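Local coordinates for UL144 (Macacine herpesvirus 1, PDB 6NYP), which is a viral member of the TNF-receptor family, related to HVEM, that probably engages the immune receptor BTLA through its cysteine-rich region, at residues 10-23 / 27-39. Numbering follows the deposited sequence.
Sequences LGDQCCPPCKQGYR and QCTQYTSTTCTLC
Two disulfides tie residues 10-23 to residues 27-39. Cys15 SG and Cys28 SG are bonded at 2.0 Å, with chi3 of -81°. Cys18 SG pairs with Cys36 SG in the same way, with chi3 of -86°. Between them lies a polar link: Thr34 OG1 donates to Pro16 O at 3.0 Å. The hydroxyl lies in the carbonyl plane, on a lone pair. Thr34 chi1 (-47°) sets OG1 beside its own backbone N and sends CG2 the other way, to Leu10 CD1 at 3.9 Å. Leu10 also packs on Val24 and Tyr49. In an ST turn Thr29 OG1 accepts from Tyr31 N and bonds to Thr32 OG1.

Residues 22-23 pair antiparallel with 37-38, in the hairpin of strands 22-26 and 34-38. Arg23 and Thr37 make the hydrogen-bonded pair, using both N-H and C=O groups. Arg23 N donates to Thr37 O at 2.9 Å, and Thr37 N returns a bond to Arg23 O at 2.8 Å. Cys39 N then donates to Gly21 O, also at 2.9 Å, next to the non-hydrogen-bonded pair of Tyr22 and Leu38. Leu38 CD1 sits over one face of the Tyr22 ring, 4.1 Å from its centroid, in a CH-pi contact. Thr37 shares a face with Arg23; its OG1 bonds to Thr25 OG1 and to a polar side chain on the chain of another protein in the assembly. Lys19 NZ makes a salt bridge to that chain, and Ser33 OG bonds to its backbone. Residues 34-37 also pair with its strand, extending the sheet across the interface.

The ladder of disulfides is characteristic of TNF-receptor cysteine-rich domains. Here Cys15-Cys28 joins the segments away from the hairpin, while Cys18-Cys36 ties residues 10-23 to a strand also held by backbone hydrogen bonds, leaving its other edge to bind the second protein.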
# COMPACT_ATOMS: atom_id res chain seq x y z
N LEU F 10 8.86 9.08 6.67
CA LEU F 10 9.59 9.33 5.40
C LEU F 10 10.40 10.63 5.51
O LEU F 10 11.65 10.53 5.57
CB LEU F 10 8.61 9.32 4.22
CG LEU F 10 8.06 7.94 3.84
CD1 LEU F 10 7.33 7.99 2.50
CD2 LEU F 10 9.15 6.88 3.78
N GLY F 11 9.75 11.79 5.57
CA GLY F 11 10.41 13.04 5.99
C GLY F 11 10.22 13.27 7.48
O GLY F 11 10.59 12.37 8.27
N ASP F 12 9.57 14.38 7.85
CA ASP F 12 8.87 14.56 9.15
C ASP F 12 7.39 14.20 8.97
O ASP F 12 6.54 14.78 9.67
CB ASP F 12 9.07 15.99 9.67
CG ASP F 12 10.53 16.39 9.85
OD1 ASP F 12 11.38 15.48 9.99
OD2 ASP F 12 10.80 17.61 9.86
N GLN F 13 7.11 13.25 8.07
CA GLN F 13 5.74 12.88 7.61
C GLN F 13 5.53 11.38 7.85
O GLN F 13 6.45 10.58 7.53
CB GLN F 13 5.58 13.25 6.13
CG GLN F 13 4.16 13.16 5.58
CD GLN F 13 3.20 14.17 6.18
OE1 GLN F 13 3.38 15.38 6.06
NE2 GLN F 13 2.13 13.67 6.78
N CYS F 14 4.36 11.03 8.39
CA CYS F 14 3.92 9.64 8.65
C CYS F 14 3.18 9.12 7.41
O CYS F 14 2.16 9.72 7.02
CB CYS F 14 3.03 9.58 9.89
SG CYS F 14 3.94 9.85 11.43
N CYS F 15 3.70 8.04 6.80
CA CYS F 15 3.29 7.55 5.46
C CYS F 15 3.02 6.05 5.49
O CYS F 15 3.60 5.31 6.28
CB CYS F 15 4.35 7.85 4.42
SG CYS F 15 4.57 9.62 4.13
N PRO F 16 2.11 5.57 4.61
CA PRO F 16 1.97 4.13 4.35
C PRO F 16 3.30 3.54 3.90
O PRO F 16 4.03 4.16 3.12
CB PRO F 16 0.95 4.05 3.21
CG PRO F 16 0.18 5.35 3.29
CD PRO F 16 1.16 6.37 3.84
N PRO F 17 3.66 2.31 4.34
CA PRO F 17 4.88 1.67 3.88
C PRO F 17 4.73 1.13 2.45
O PRO F 17 3.63 1.15 1.93
CB PRO F 17 5.08 0.56 4.91
CG PRO F 17 3.68 0.19 5.34
CD PRO F 17 2.91 1.49 5.30
N CYS F 18 5.84 0.66 1.87
CA CYS F 18 5.87 -0.09 0.58
C CYS F 18 5.82 -1.59 0.88
O CYS F 18 6.24 -2.00 1.99
CB CYS F 18 7.12 0.26 -0.22
SG CYS F 18 7.16 1.97 -0.82
N LYS F 19 5.34 -2.39 -0.08
CA LYS F 19 5.39 -3.88 -0.01
C LYS F 19 6.85 -4.34 -0.20
O LYS F 19 7.67 -3.52 -0.66
CB LYS F 19 4.44 -4.51 -1.04
CG LYS F 19 2.96 -4.24 -0.80
CD LYS F 19 2.04 -5.00 -1.73
CE LYS F 19 0.60 -5.03 -1.26
NZ LYS F 19 -0.08 -3.72 -1.43
N GLN F 20 7.13 -5.60 0.12
CA GLN F 20 8.50 -6.14 0.37
C GLN F 20 9.49 -5.79 -0.74
O GLN F 20 10.59 -5.28 -0.41
CB GLN F 20 8.41 -7.66 0.57
CG GLN F 20 7.76 -8.04 1.90
CD GLN F 20 8.31 -9.35 2.41
OE1 GLN F 20 8.27 -10.37 1.72
NE2 GLN F 20 8.85 -9.31 3.62
N GLY F 21 9.14 -6.05 -2.01
CA GLY F 21 10.09 -5.93 -3.14
C GLY F 21 10.21 -4.53 -3.70
O GLY F 21 10.72 -4.40 -4.81
N TYR F 22 9.77 -3.51 -2.95
CA TYR F 22 9.58 -2.12 -3.46
C TYR F 22 10.34 -1.12 -2.58
O TYR F 22 10.46 -1.35 -1.37
CB TYR F 22 8.09 -1.78 -3.47
CG TYR F 22 7.25 -2.59 -4.42
CD1 TYR F 22 6.84 -3.88 -4.11
CD2 TYR F 22 6.81 -2.04 -5.62
CE1 TYR F 22 6.03 -4.61 -4.97
CE2 TYR F 22 6.02 -2.76 -6.50
CZ TYR F 22 5.63 -4.05 -6.17
OH TYR F 22 4.85 -4.75 -7.05
N ARG F 23 10.85 -0.05 -3.21
CA ARG F 23 11.47 1.12 -2.54
C ARG F 23 10.56 2.34 -2.76
O ARG F 23 9.81 2.35 -3.79
CB ARG F 23 12.86 1.39 -3.12
CG ARG F 23 12.83 2.20 -4.41
CD ARG F 23 13.83 1.85 -5.49
NE ARG F 23 13.66 2.77 -6.60
CZ ARG F 23 14.32 2.73 -7.76
NH1 ARG F 23 15.24 1.80 -7.97
NH2 ARG F 23 14.06 3.62 -8.70
N GLN F 27 7.41 10.40 -1.79
CA GLN F 27 6.97 10.55 -0.37
C GLN F 27 5.48 10.88 -0.37
O GLN F 27 5.03 11.59 -1.30
CB GLN F 27 7.74 11.68 0.33
CG GLN F 27 9.23 11.73 0.04
CD GLN F 27 10.00 12.32 1.20
OE1 GLN F 27 11.05 11.82 1.59
NE2 GLN F 27 9.46 13.38 1.79
N CYS F 28 4.74 10.41 0.64
CA CYS F 28 3.32 10.78 0.86
C CYS F 28 3.26 12.21 1.41
O CYS F 28 4.30 12.72 1.85
CB CYS F 28 2.61 9.80 1.79
SG CYS F 28 2.72 10.24 3.55
N THR F 29 2.08 12.83 1.36
CA THR F 29 1.73 14.05 2.14
C THR F 29 0.55 13.68 3.04
O THR F 29 0.13 12.52 3.02
CB THR F 29 1.40 15.24 1.22
OG1 THR F 29 0.11 15.07 0.64
CG2 THR F 29 2.44 15.42 0.13
N GLN F 30 0.02 14.64 3.79
CA GLN F 30 -1.13 14.41 4.70
C GLN F 30 -2.34 13.95 3.87
O GLN F 30 -3.18 13.23 4.43
CB GLN F 30 -1.44 15.69 5.47
CG GLN F 30 -2.43 15.47 6.60
CD GLN F 30 -2.79 16.75 7.30
OE1 GLN F 30 -2.27 17.82 6.97
NE2 GLN F 30 -3.67 16.65 8.27
N TYR F 31 -2.42 14.36 2.60
CA TYR F 31 -3.61 14.19 1.73
C TYR F 31 -3.35 13.19 0.60
O TYR F 31 -4.33 12.86 -0.10
CB TYR F 31 -4.03 15.54 1.14
CG TYR F 31 -4.57 16.52 2.15
CD1 TYR F 31 -3.74 17.38 2.85
CD2 TYR F 31 -5.93 16.59 2.40
CE1 TYR F 31 -4.24 18.25 3.80
CE2 TYR F 31 -6.45 17.47 3.33
CZ TYR F 31 -5.60 18.32 4.03
OH TYR F 31 -6.10 19.19 4.95
N THR F 32 -2.11 12.73 0.40
CA THR F 32 -1.70 11.92 -0.78
C THR F 32 -0.96 10.65 -0.38
O THR F 32 -0.46 10.56 0.75
CB THR F 32 -0.81 12.71 -1.74
OG1 THR F 32 0.35 13.13 -1.03
CG2 THR F 32 -1.53 13.89 -2.37
N SER F 33 -0.90 9.72 -1.33
CA SER F 33 -0.31 8.35 -1.23
C SER F 33 1.22 8.39 -1.31
O SER F 33 1.77 9.38 -1.82
CB SER F 33 -0.88 7.50 -2.32
OG SER F 33 -1.15 8.29 -3.47
N THR F 34 1.86 7.33 -0.82
CA THR F 34 3.28 6.99 -1.07
C THR F 34 3.38 6.31 -2.43
O THR F 34 2.47 5.52 -2.74
CB THR F 34 3.79 5.99 -0.01
OG1 THR F 34 3.39 6.42 1.29
CG2 THR F 34 5.28 5.79 -0.06
N THR F 35 4.41 6.61 -3.23
CA THR F 35 4.71 5.92 -4.51
C THR F 35 5.87 4.95 -4.27
O THR F 35 6.90 5.39 -3.69
CB THR F 35 4.99 6.91 -5.64
OG1 THR F 35 3.94 7.88 -5.67
CG2 THR F 35 5.10 6.26 -7.00
N CYS F 36 5.69 3.68 -4.64
CA CYS F 36 6.70 2.59 -4.50
C CYS F 36 7.04 2.05 -5.88
O CYS F 36 6.13 2.00 -6.73
CB CYS F 36 6.17 1.47 -3.62
SG CYS F 36 5.52 2.08 -2.05
N THR F 37 8.30 1.68 -6.11
CA THR F 37 8.76 1.05 -7.38
C THR F 37 9.47 -0.27 -7.06
O THR F 37 10.18 -0.33 -6.04
CB THR F 37 9.61 2.02 -8.22
OG1 THR F 37 8.87 3.23 -8.40
CG2 THR F 37 9.97 1.47 -9.58
N LEU F 38 9.19 -1.29 -7.87
CA LEU F 38 9.80 -2.64 -7.83
C LEU F 38 11.32 -2.55 -7.94
O LEU F 38 11.80 -2.07 -8.97
CB LEU F 38 9.20 -3.46 -8.98
CG LEU F 38 9.40 -4.97 -8.95
CD1 LEU F 38 8.87 -5.58 -7.65
CD2 LEU F 38 8.73 -5.61 -10.16
N CYS F 39 12.05 -3.00 -6.92
CA CYS F 39 13.50 -3.32 -7.01
C CYS F 39 13.67 -4.45 -8.02
O CYS F 39 13.04 -5.49 -7.87
CB CYS F 39 14.10 -3.72 -5.66
SG CYS F 39 14.57 -2.33 -4.61